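Local coordinates for protein trehalose-6-phosphate phosphatase (Cryptococcus neoformans, PDB 5DX9) that belongs to the HAD superfamily and holds a magnesium ion at the C-terminal end of its mainly parallel central sheet, at residues Asn19-Phe25 and Asp57-Tyr63; Ile119-Tyr123 and Gln157-Leu162; Leu206-Asp212 and Gly269-Val275. All coordinates share one frame; numbering follows the deposited sequence.

In the fold
Contacts 1 and 3 are neighbouring pieces of one sheet, the mainly parallel sheet of the HAD core. Their centres lie about 12 Å apart, and strands 21-25 and 206-211 are joined edge to edge, with Leu24 N 2.7 Å from Phe208 O in a probable hydrogen bond. Contact 2 is a helix pair packed on the separate four-stranded antiparallel sheet, probably the cap; its centre is about 40 Å from that of contact 1 and about 34 Å from that of contact 3. The side chain of Asp212 in contact 3, a magnesium ligand, lies about 4 Å from the bound 6-O-phosphono-alpha-D-glucopyranose, whereas that of Phe120 in contact 2 comes no nearer than about 9 Å.

Contact 1. Residues Asn19-Phe25 and Asp57-Tyr63; sequences NKRLLLF and DPKNVVY
The guanidinium of Arg21 carries CB of Lys59 over one face, toward the rim, while Asn60 meets its edge; Tyr15 makes a cation-pi contact with the same group. NE of Arg21 gives a hydrogen bond to OD1 of Asn60 (2.7 Å) along a lone pair in the carbonyl plane, although OD1 stands slightly out of the guanidinium plane and the amide is turned 59° from it. A bend at chi3 of Arg21 (-72°) folds the group back to this partner. The Phe25 ring has CG1 of Val62 and the carbonyl oxygen of Tyr63 at its edge, and CG1 of Val61 lies at the edge of the Tyr63 ring, in plane. Arg21 also pairs with Asp57 in a salt bridge of doubtful geometry, and Asp57 OD1 accepts from Lys59 N in an Asx turn (2.7 Å) within the type I turn before the second strand.

Backbones run parallel: Arg21 N bonds to Lys59 O, Val61 N to Arg21 O, Leu23 N to Val61 O, Tyr63 N to Leu23 O, and Phe25 N to Tyr63 O (3.0 Å). Aliphatic residues suit the packing: Leu22, Leu24 and Val61 on one face, Leu23 and Val62 on the other. On the first, CD1 of Leu22 reaches CG1 of Val61 (3.5 Å) and CD2 of Leu24 meets CB of Tyr63 (3.7 Å).

Helix 45-56 links the strands as a beta-alpha-beta unit and covers the face of Leu23 and Val62, its Leu54 O taking a hydrogen bond from Asn60 ND2. Helix 190-200 covers the face of Leu22, Leu24 and Tyr63; strand 206-211 lines the other edge of strand 21-25.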
loop_
_atom_site.group_PDB
_atom_site.type_symbol
_atom_site.label_atom_id
_atom_site.label_comp_id
_atom_site.label_asym_id
_atom_site.label_seq_id
_atom_site.Cartn_x
_atom_site.Cartn_y
_atom_site.Cartn_z
ATOM N N ASN A 19 1.212 -22.266 -6.211
ATOM C CA ASN A 19 2.304 -22.293 -7.179
ATOM C C ASN A 19 3.021 -20.950 -7.260
ATOM O O ASN A 19 4.250 -20.891 -7.224
ATOM C CB ASN A 19 1.780 -22.689 -8.560
ATOM C CG ASN A 19 1.237 -24.106 -8.591
ATOM O OD1 ASN A 19 1.806 -25.015 -7.979
ATOM N ND2 ASN A 19 0.129 -24.302 -9.300
ATOM N N LYS A 20 2.247 -19.873 -7.373
ATOM C CA LYS A 20 2.811 -18.527 -7.379
ATOM C C LYS A 20 2.042 -17.612 -6.433
ATOM O O LYS A 20 0.825 -17.468 -6.541
ATOM C CB LYS A 20 2.815 -17.945 -8.792
ATOM C CG LYS A 20 3.796 -16.799 -8.965
ATOM C CD LYS A 20 4.681 -17.018 -10.178
ATOM C CE LYS A 20 5.962 -16.211 -10.083
ATOM N NZ LYS A 20 6.835 -16.711 -8.980
ATOM N N ARG A 21 2.763 -16.983 -5.510
ATOM C CA ARG A 21 2.132 -16.216 -4.444
ATOM C C ARG A 21 2.462 -14.723 -4.507
ATOM O O ARG A 21 3.628 -14.330 -4.530
ATOM C CB ARG A 21 2.544 -16.791 -3.088
ATOM C CG ARG A 21 2.216 -18.274 -2.943
ATOM C CD ARG A 21 2.556 -18.796 -1.561
ATOM N NE ARG A 21 3.996 -18.910 -1.368
ATOM C CZ ARG A 21 4.652 -20.063 -1.287
ATOM N NH1 ARG A 21 3.993 -21.211 -1.368
ATOM N NH2 ARG A 21 5.968 -20.065 -1.115
ATOM N N LEU A 22 1.417 -13.901 -4.542
ATOM C CA LEU A 22 1.566 -12.451 -4.492
ATOM C C LEU A 22 1.420 -11.972 -3.051
ATOM O O LEU A 22 0.343 -12.074 -2.462
ATOM C CB LEU A 22 0.535 -11.773 -5.399
ATOM C CG LEU A 22 0.740 -10.294 -5.733
ATOM C CD1 LEU A 22 2.114 -10.062 -6.343
ATOM C CD2 LEU A 22 -0.351 -9.807 -6.676
ATOM N N LEU A 23 2.508 -11.464 -2.481
ATOM C CA LEU A 23 2.506 -11.053 -1.082
ATOM C C LEU A 23 2.720 -9.547 -0.948
ATOM O O LEU A 23 3.804 -9.033 -1.229
ATOM C CB LEU A 23 3.578 -11.813 -0.298
ATOM C CG LEU A 23 3.513 -13.342 -0.370
ATOM C CD1 LEU A 23 4.608 -13.976 0.495
ATOM C CD2 LEU A 23 2.130 -13.841 0.031
ATOM N N LEU A 24 1.682 -8.848 -0.503
ATOM C CA LEU A 24 1.696 -7.390 -0.478
ATOM C C LEU A 24 1.578 -6.842 0.938
ATOM O O LEU A 24 0.587 -7.084 1.626
ATOM C CB LEU A 24 0.567 -6.850 -1.352
ATOM C CG LEU A 24 0.555 -7.445 -2.762
ATOM C CD1 LEU A 24 -0.695 -7.032 -3.527
ATOM C CD2 LEU A 24 1.819 -7.054 -3.520
ATOM N N PHE A 25 2.597 -6.101 1.365
ATOM C CA PHE A 25 2.638 -5.551 2.716
ATOM C C PHE A 25 2.717 -4.031 2.745
ATOM O O PHE A 25 3.631 -3.435 2.169
ATOM C CB PHE A 25 3.836 -6.105 3.488
ATOM C CG PHE A 25 3.822 -7.595 3.654
ATOM C CD1 PHE A 25 3.235 -8.176 4.767
ATOM C CD2 PHE A 25 4.410 -8.416 2.706
ATOM C CE1 PHE A 25 3.229 -9.543 4.928
ATOM C CE2 PHE A 25 4.407 -9.785 2.861
ATOM C CZ PHE A 25 3.817 -10.351 3.971
ATOM N N ASP A 57 12.096 -17.160 -1.516
ATOM C CA ASP A 57 11.288 -18.119 -2.261
ATOM C C ASP A 57 10.948 -17.581 -3.647
ATOM O O ASP A 57 10.315 -16.533 -3.777
ATOM C CB ASP A 57 10.006 -18.455 -1.493
ATOM C CG ASP A 57 9.215 -19.591 -2.125
ATOM O OD1 ASP A 57 9.497 -19.966 -3.285
ATOM O OD2 ASP A 57 8.294 -20.107 -1.459
ATOM N N PRO A 58 11.371 -18.304 -4.693
ATOM C CA PRO A 58 11.060 -17.954 -6.084
ATOM C C PRO A 58 9.563 -18.022 -6.379
ATOM O O PRO A 58 9.102 -17.441 -7.359
ATOM C CB PRO A 58 11.823 -19.011 -6.890
ATOM C CG PRO A 58 12.897 -19.496 -5.968
ATOM C CD PRO A 58 12.289 -19.451 -4.603
ATOM N N LYS A 59 8.819 -18.732 -5.537
ATOM C CA LYS A 59 7.375 -18.859 -5.703
ATOM C C LYS A 59 6.662 -17.559 -5.333
ATOM O O LYS A 59 5.521 -17.325 -5.736
ATOM C CB LYS A 59 6.843 -20.019 -4.856
ATOM C CG LYS A 59 7.108 -21.396 -5.452
ATOM C CD LYS A 59 6.902 -22.508 -4.431
ATOM C CE LYS A 59 8.234 -23.007 -3.876
ATOM N NZ LYS A 59 8.061 -24.147 -2.924
ATOM N N ASN A 60 7.351 -16.714 -4.575
ATOM C CA ASN A 60 6.767 -15.472 -4.078
ATOM C C ASN A 60 7.116 -14.239 -4.907
ATOM O O ASN A 60 8.241 -14.089 -5.385
ATOM C CB ASN A 60 7.200 -15.236 -2.630
ATOM C CG ASN A 60 6.577 -16.224 -1.669
ATOM O OD1 ASN A 60 5.506 -16.768 -1.930
ATOM N ND2 ASN A 60 7.245 -16.459 -0.547
ATOM N N VAL A 61 6.132 -13.362 -5.078
ATOM C CA VAL A 61 6.379 -12.009 -5.569
ATOM C C VAL A 61 6.021 -11.033 -4.459
ATOM O O VAL A 61 4.845 -10.834 -4.155
ATOM C CB VAL A 61 5.573 -11.687 -6.830
ATOM C CG1 VAL A 61 5.577 -10.186 -7.092
ATOM C CG2 VAL A 61 6.136 -12.447 -8.018
ATOM N N VAL A 62 7.039 -10.437 -3.851
ATOM C CA VAL A 62 6.850 -9.657 -2.636
ATOM C C VAL A 62 7.045 -8.160 -2.868
ATOM O O VAL A 62 8.050 -7.729 -3.433
ATOM C CB VAL A 62 7.814 -10.120 -1.534
ATOM C CG1 VAL A 62 7.415 -9.527 -0.194
ATOM C CG2 VAL A 62 7.836 -11.642 -1.466
ATOM N N TYR A 63 6.071 -7.375 -2.419
ATOM C CA TYR A 63 6.110 -5.927 -2.566
ATOM C C TYR A 63 5.759 -5.236 -1.261
ATOM O O TYR A 63 4.961 -5.744 -0.472
ATOM C CB TYR A 63 5.135 -5.461 -3.651
ATOM C CG TYR A 63 5.697 -5.405 -5.052
ATOM C CD1 TYR A 63 6.021 -4.189 -5.641
ATOM C CD2 TYR A 63 5.888 -6.562 -5.794
ATOM C CE1 TYR A 63 6.525 -4.128 -6.925
ATOM C CE2 TYR A 63 6.393 -6.511 -7.079
ATOM C CZ TYR A 63 6.710 -5.292 -7.641
ATOM O OH TYR A 63 7.213 -5.232 -8.923
#

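Contact 2. Residues Ile119-Tyr123 and Gln157-Leu162; sequences IFKYY and QALDLL
Residues 119-123 of helix 112-125 and 157-162 of helix 148-166 run nearly antiparallel, their local axes at 159° and 10.9 Å apart at closest approach. The nearest CA atoms are those of Tyr123 and Ala158, at 7.3 Å, and here the small Ala158 allows the close approach. With only a methyl group, it lets the phenol ring lie against its helix: CB of Ala158 sits 3.8 Å from the centroid of the Tyr123 ring, just 11° off the ring normal, a CH-pi contact over the face. The opposite face is covered by CD2 of Tyr122 from the same helix, so the ring is clasped between two carbon groups. At its edge, by the hydroxyl, comes Gln157, whose long chain crosses the ring at about a right angle; the orientation of its amide is uncertain.

Further along, the contact is wholly aliphatic and aromatic. Ile119 and Leu161 reach toward each other tip to tip, CG2 of Ile119 3.7 Å from CD2 of Leu161; the leucine extends this far because its CG stands opposite the backbone N (chi1 177°). Ile119 also slides past Leu162, CD1 to CD2 at 3.5 Å, its branched chain thus touching two leucines of successive positions. The other methyl of Leu162, CD1, meets Phe120 at CE1 (3.6 Å), the two side chains crossing at about a right angle.

Phe120 and Leu162 also rest on Val183, Ala158 on Leu181, and Tyr123 on Trp141. This antiparallel helix pair backing one face of a four-stranded antiparallel sheet is consistent with the alpha/beta cap domain, C2 type, of HAD phosphatases.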
loop_
_atom_site.group_PDB
_atom_site.type_symbol
_atom_site.label_atom_id
_atom_site.label_comp_id
_atom_site.label_asym_id
_atom_site.label_seq_id
_atom_site.Cartn_x
_atom_site.Cartn_y
_atom_site.Cartn_z
ATOM N N ILE A 119 0.863 26.013 2.241
ATOM C CA ILE A 119 -0.187 25.863 3.238
ATOM C C ILE A 119 0.326 25.130 4.477
ATOM O O ILE A 119 0.072 25.549 5.609
ATOM C CB ILE A 119 -1.400 25.112 2.661
ATOM C CG1 ILE A 119 -2.096 25.969 1.600
ATOM C CG2 ILE A 119 -2.374 24.747 3.768
ATOM C CD1 ILE A 119 -3.287 25.293 0.945
ATOM N N PHE A 120 1.059 24.045 4.258
ATOM C CA PHE A 120 1.559 23.232 5.360
ATOM C C PHE A 120 2.662 23.956 6.125
ATOM O O PHE A 120 2.794 23.791 7.338
ATOM C CB PHE A 120 2.066 21.882 4.849
ATOM C CG PHE A 120 0.968 20.898 4.547
ATOM C CD1 PHE A 120 -0.314 21.101 5.034
ATOM C CD2 PHE A 120 1.218 19.770 3.783
ATOM C CE1 PHE A 120 -1.325 20.199 4.759
ATOM C CE2 PHE A 120 0.211 18.865 3.504
ATOM C CZ PHE A 120 -1.060 19.078 3.993
ATOM N N LYS A 121 3.452 24.756 5.415
ATOM C CA LYS A 121 4.460 25.587 6.063
ATOM C C LYS A 121 3.780 26.594 6.971
ATOM O O LYS A 121 4.235 26.852 8.084
ATOM C CB LYS A 121 5.328 26.314 5.034
ATOM C CG LYS A 121 6.511 25.514 4.521
ATOM C CD LYS A 121 7.363 26.365 3.595
ATOM C CE LYS A 121 8.533 25.582 3.034
ATOM N NZ LYS A 121 9.259 26.370 1.997
ATOM N N TYR A 122 2.686 27.163 6.475
ATOM C CA TYR A 122 1.889 28.100 7.246
ATOM C C TYR A 122 1.495 27.489 8.581
ATOM O O TYR A 122 1.657 28.111 9.631
ATOM C CB TYR A 122 0.637 28.508 6.466
ATOM C CG TYR A 122 -0.334 29.343 7.266
ATOM C CD1 TYR A 122 -0.297 30.728 7.208
ATOM C CD2 TYR A 122 -1.289 28.748 8.081
ATOM C CE1 TYR A 122 -1.178 31.498 7.937
ATOM C CE2 TYR A 122 -2.172 29.510 8.818
ATOM C CZ TYR A 122 -2.113 30.886 8.741
ATOM O OH TYR A 122 -2.993 31.654 9.468
ATOM N N TYR A 123 0.984 26.265 8.533
ATOM C CA TYR A 123 0.479 25.605 9.730
ATOM C C TYR A 123 1.590 24.993 10.570
ATOM O O TYR A 123 1.425 24.816 11.773
ATOM C CB TYR A 123 -0.549 24.538 9.357
ATOM C CG TYR A 123 -1.879 25.135 8.981
ATOM C CD1 TYR A 123 -2.801 25.487 9.954
ATOM C CD2 TYR A 123 -2.204 25.373 7.653
ATOM C CE1 TYR A 123 -4.018 26.045 9.616
ATOM C CE2 TYR A 123 -3.414 25.936 7.306
ATOM C CZ TYR A 123 -4.320 26.270 8.290
ATOM O OH TYR A 123 -5.533 26.828 7.948
ATOM N N GLN A 157 -8.617 22.946 10.499
ATOM C CA GLN A 157 -8.556 24.191 9.740
ATOM C C GLN A 157 -7.794 24.009 8.432
ATOM O O GLN A 157 -8.215 24.508 7.388
ATOM C CB GLN A 157 -7.905 25.306 10.565
ATOM C CG GLN A 157 -7.900 26.654 9.851
ATOM C CD GLN A 157 -7.208 27.747 10.649
ATOM O OE1 GLN A 157 -7.136 27.687 11.877
ATOM N NE2 GLN A 157 -6.687 28.749 9.949
ATOM N N ALA A 158 -6.670 23.298 8.494
ATOM C CA ALA A 158 -5.874 23.023 7.301
ATOM C C ALA A 158 -6.661 22.153 6.327
ATOM O O ALA A 158 -6.644 22.386 5.117
ATOM C CB ALA A 158 -4.561 22.349 7.675
ATOM N N LEU A 159 -7.351 21.154 6.868
ATOM C CA LEU A 159 -8.189 20.278 6.065
ATOM C C LEU A 159 -9.268 21.083 5.357
ATOM O O LEU A 159 -9.456 20.956 4.149
ATOM C CB LEU A 159 -8.827 19.192 6.935
ATOM C CG LEU A 159 -9.725 18.199 6.199
ATOM C CD1 LEU A 159 -8.938 17.493 5.108
ATOM C CD2 LEU A 159 -10.339 17.190 7.163
ATOM N N ASP A 160 -9.972 21.914 6.120
ATOM C CA ASP A 160 -11.035 22.750 5.571
ATOM C C ASP A 160 -10.514 23.676 4.482
ATOM O O ASP A 160 -11.188 23.898 3.479
ATOM C CB ASP A 160 -11.701 23.568 6.679
ATOM C CG ASP A 160 -12.531 22.713 7.613
ATOM O OD1 ASP A 160 -13.223 23.279 8.487
ATOM O OD2 ASP A 160 -12.500 21.471 7.465
ATOM N N LEU A 161 -9.314 24.213 4.677
ATOM C CA LEU A 161 -8.713 25.082 3.670
ATOM C C LEU A 161 -8.355 24.304 2.404
ATOM O O LEU A 161 -8.621 24.757 1.290
ATOM C CB LEU A 161 -7.464 25.776 4.214
ATOM C CG LEU A 161 -6.761 26.651 3.172
ATOM C CD1 LEU A 161 -7.582 27.906 2.894
ATOM C CD2 LEU A 161 -5.334 27.007 3.581
ATOM N N LEU A 162 -7.743 23.136 2.582
ATOM C CA LEU A 162 -7.355 22.301 1.454
ATOM C C LEU A 162 -8.574 21.831 0.668
ATOM O O LEU A 162 -8.564 21.837 -0.560
ATOM C CB LEU A 162 -6.540 21.095 1.928
ATOM C CG LEU A 162 -5.106 21.377 2.381
ATOM C CD1 LEU A 162 -4.464 20.118 2.928
ATOM C CD2 LEU A 162 -4.282 21.946 1.239
#

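Contact 3. Residues Leu206-Asp212 and Gly269-Val275; sequences LIFCAGD and GVFATTV. With MG (magnesium ion), chain C.
Asp212 packs its CB against CB of Val275 (3.7 Å) while its carboxylate leaves the strand pair to hold a metal: OD1 binds the magnesium ion at 2.2 Å. Its CG is wedged between the backbone N and the carbonyl carbon (chi1 69°), a crowded position that swings the carboxylate off the sheet's end. OD2 forms a salt bridge with Lys178, which probably helps fix the rotation of the group. Ligands of the ion also include OD1 of Asn26, the backbone O of Asp28 and two waters.

Behind this acid lie two parallel strands, whose directions differ by 3°, of the Rossmann-like HAD core, in which a metal-binding acidic residue follows a strand end as here. Six backbone hydrogen bonds join them, from Ile207 N with Gly269 O to Val275 N with Gly211 O (2.8 Å).

Aromatic and aliphatic side chains dominate the face of Phe208 and Phe271, with Ala210 and Thr273 on it too. CD1 of Leu206 touches CE2 of Phe271 (3.4 Å), and Phe208, crossing Phe271 at about a right angle, sets CD1 3.9 Å from its CB. CE1 of Phe208 lies 3.5 Å from OG1 of Thr273. The Phe11 ring of helix 8-17 meets Phe271 edge-to-face and also touches Phe208; on the other face Ile207 and Cys209 meet Leu223 of helix 217-225.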
loop_
_atom_site.group_PDB
_atom_site.type_symbol
_atom_site.label_atom_id
_atom_site.label_comp_id
_atom_site.label_asym_id
_atom_site.label_seq_id
_atom_site.Cartn_x
_atom_site.Cartn_y
_atom_site.Cartn_z
ATOM N N LEU A 206 -2.501 -17.316 -5.021
ATOM C CA LEU A 206 -2.679 -16.906 -3.632
ATOM C C LEU A 206 -2.243 -15.459 -3.474
ATOM O O LEU A 206 -1.098 -15.115 -3.771
ATOM C CB LEU A 206 -1.883 -17.796 -2.679
ATOM C CG LEU A 206 -2.054 -17.476 -1.192
ATOM C CD1 LEU A 206 -3.414 -17.939 -0.696
ATOM C CD2 LEU A 206 -0.944 -18.092 -0.363
ATOM N N ILE A 207 -3.154 -14.612 -3.013
ATOM C CA ILE A 207 -2.821 -13.217 -2.764
ATOM C C ILE A 207 -2.989 -12.863 -1.294
ATOM O O ILE A 207 -4.050 -13.083 -0.707
ATOM C CB ILE A 207 -3.684 -12.259 -3.609
ATOM C CG1 ILE A 207 -3.396 -12.451 -5.099
ATOM C CG2 ILE A 207 -3.412 -10.815 -3.214
ATOM C CD1 ILE A 207 -4.186 -11.519 -5.992
ATOM N N PHE A 208 -1.930 -12.328 -0.699
ATOM C CA PHE A 208 -2.022 -11.756 0.633
ATOM C C PHE A 208 -1.751 -10.259 0.559
ATOM O O PHE A 208 -0.810 -9.824 -0.104
ATOM C CB PHE A 208 -1.046 -12.423 1.601
ATOM C CG PHE A 208 -1.114 -11.868 2.993
ATOM C CD1 PHE A 208 -2.028 -12.365 3.907
ATOM C CD2 PHE A 208 -0.283 -10.829 3.382
ATOM C CE1 PHE A 208 -2.100 -11.850 5.187
ATOM C CE2 PHE A 208 -0.350 -10.309 4.660
ATOM C CZ PHE A 208 -1.263 -10.820 5.563
ATOM N N CYS A 209 -2.591 -9.478 1.232
ATOM C CA CYS A 209 -2.452 -8.026 1.259
ATOM C C CYS A 209 -2.860 -7.498 2.624
ATOM O O CYS A 209 -3.958 -7.783 3.100
ATOM C CB CYS A 209 -3.299 -7.376 0.159
ATOM S SG CYS A 209 -3.190 -5.557 0.051
ATOM N N ALA A 210 -1.975 -6.733 3.255
ATOM C CA ALA A 210 -2.252 -6.179 4.575
ATOM C C ALA A 210 -2.009 -4.670 4.626
ATOM O O ALA A 210 -1.101 -4.152 3.971
ATOM C CB ALA A 210 -1.413 -6.881 5.621
ATOM N N GLY A 211 -2.827 -3.978 5.417
ATOM C CA GLY A 211 -2.733 -2.536 5.576
ATOM C C GLY A 211 -3.560 -2.063 6.759
ATOM O O GLY A 211 -4.536 -2.708 7.137
ATOM N N ASP A 212 -3.184 -0.929 7.338
ATOM C CA ASP A 212 -3.820 -0.468 8.567
ATOM C C ASP A 212 -4.627 0.818 8.402
ATOM O O ASP A 212 -5.420 1.170 9.273
ATOM C CB ASP A 212 -2.761 -0.251 9.642
ATOM C CG ASP A 212 -1.863 0.924 9.329
ATOM O OD1 ASP A 212 -1.394 1.023 8.172
ATOM O OD2 ASP A 212 -1.647 1.762 10.231
ATOM N N GLY A 269 -8.733 -17.585 -2.795
ATOM C CA GLY A 269 -7.289 -17.465 -2.713
ATOM C C GLY A 269 -6.791 -16.097 -2.268
ATOM O O GLY A 269 -5.587 -15.899 -2.096
ATOM N N VAL A 270 -7.709 -15.152 -2.078
ATOM C CA VAL A 270 -7.329 -13.789 -1.699
ATOM C C VAL A 270 -7.501 -13.573 -0.199
ATOM O O VAL A 270 -8.602 -13.710 0.339
ATOM C CB VAL A 270 -8.158 -12.726 -2.457
ATOM C CG1 VAL A 270 -7.771 -11.316 -2.004
ATOM C CG2 VAL A 270 -7.981 -12.876 -3.959
ATOM N N PHE A 271 -6.404 -13.239 0.470
ATOM C CA PHE A 271 -6.441 -12.974 1.901
ATOM C C PHE A 271 -6.169 -11.500 2.201
ATOM O O PHE A 271 -5.058 -11.122 2.577
ATOM C CB PHE A 271 -5.438 -13.866 2.629
ATOM C CG PHE A 271 -5.812 -15.324 2.616
ATOM C CD1 PHE A 271 -6.419 -15.906 3.717
ATOM C CD2 PHE A 271 -5.575 -16.105 1.497
ATOM C CE1 PHE A 271 -6.770 -17.245 3.707
ATOM C CE2 PHE A 271 -5.927 -17.446 1.480
ATOM C CZ PHE A 271 -6.527 -18.014 2.587
ATOM N N ALA A 272 -7.198 -10.673 2.033
ATOM C CA ALA A 272 -7.086 -9.246 2.308
ATOM C C ALA A 272 -7.257 -8.985 3.796
ATOM O O ALA A 272 -8.320 -9.237 4.366
ATOM C CB ALA A 272 -8.113 -8.464 1.504
ATOM N N THR A 273 -6.203 -8.471 4.418
ATOM C CA THR A 273 -6.166 -8.327 5.863
ATOM C C THR A 273 -5.916 -6.883 6.291
ATOM O O THR A 273 -4.894 -6.285 5.950
ATOM C CB THR A 273 -5.078 -9.234 6.477
ATOM O OG1 THR A 273 -5.272 -10.582 6.030
ATOM C CG2 THR A 273 -5.143 -9.198 7.989
ATOM N N THR A 274 -6.861 -6.322 7.035
ATOM C CA THR A 274 -6.656 -5.015 7.633
ATOM C C THR A 274 -6.039 -5.182 9.011
ATOM O O THR A 274 -6.227 -6.209 9.659
ATOM C CB THR A 274 -7.969 -4.217 7.756
ATOM O OG1 THR A 274 -7.670 -2.863 8.126
ATOM C CG2 THR A 274 -8.891 -4.840 8.807
ATOM N N VAL A 275 -5.286 -4.177 9.449
ATOM C CA VAL A 275 -4.791 -4.152 10.819
ATOM C C VAL A 275 -5.680 -3.232 11.652
ATOM O O VAL A 275 -5.828 -2.046 11.352
ATOM C CB VAL A 275 -3.327 -3.683 10.903
ATOM C CG1 VAL A 275 -2.840 -3.746 12.342
ATOM C CG2 VAL A 275 -2.444 -4.536 10.008
HETATM MG MG MG C . 0.187 2.094 6.989
HETATM O O HOH W 1 -0.423 3.391 8.517
HETATM O O HOH W 2 -1.046 2.500 5.399
#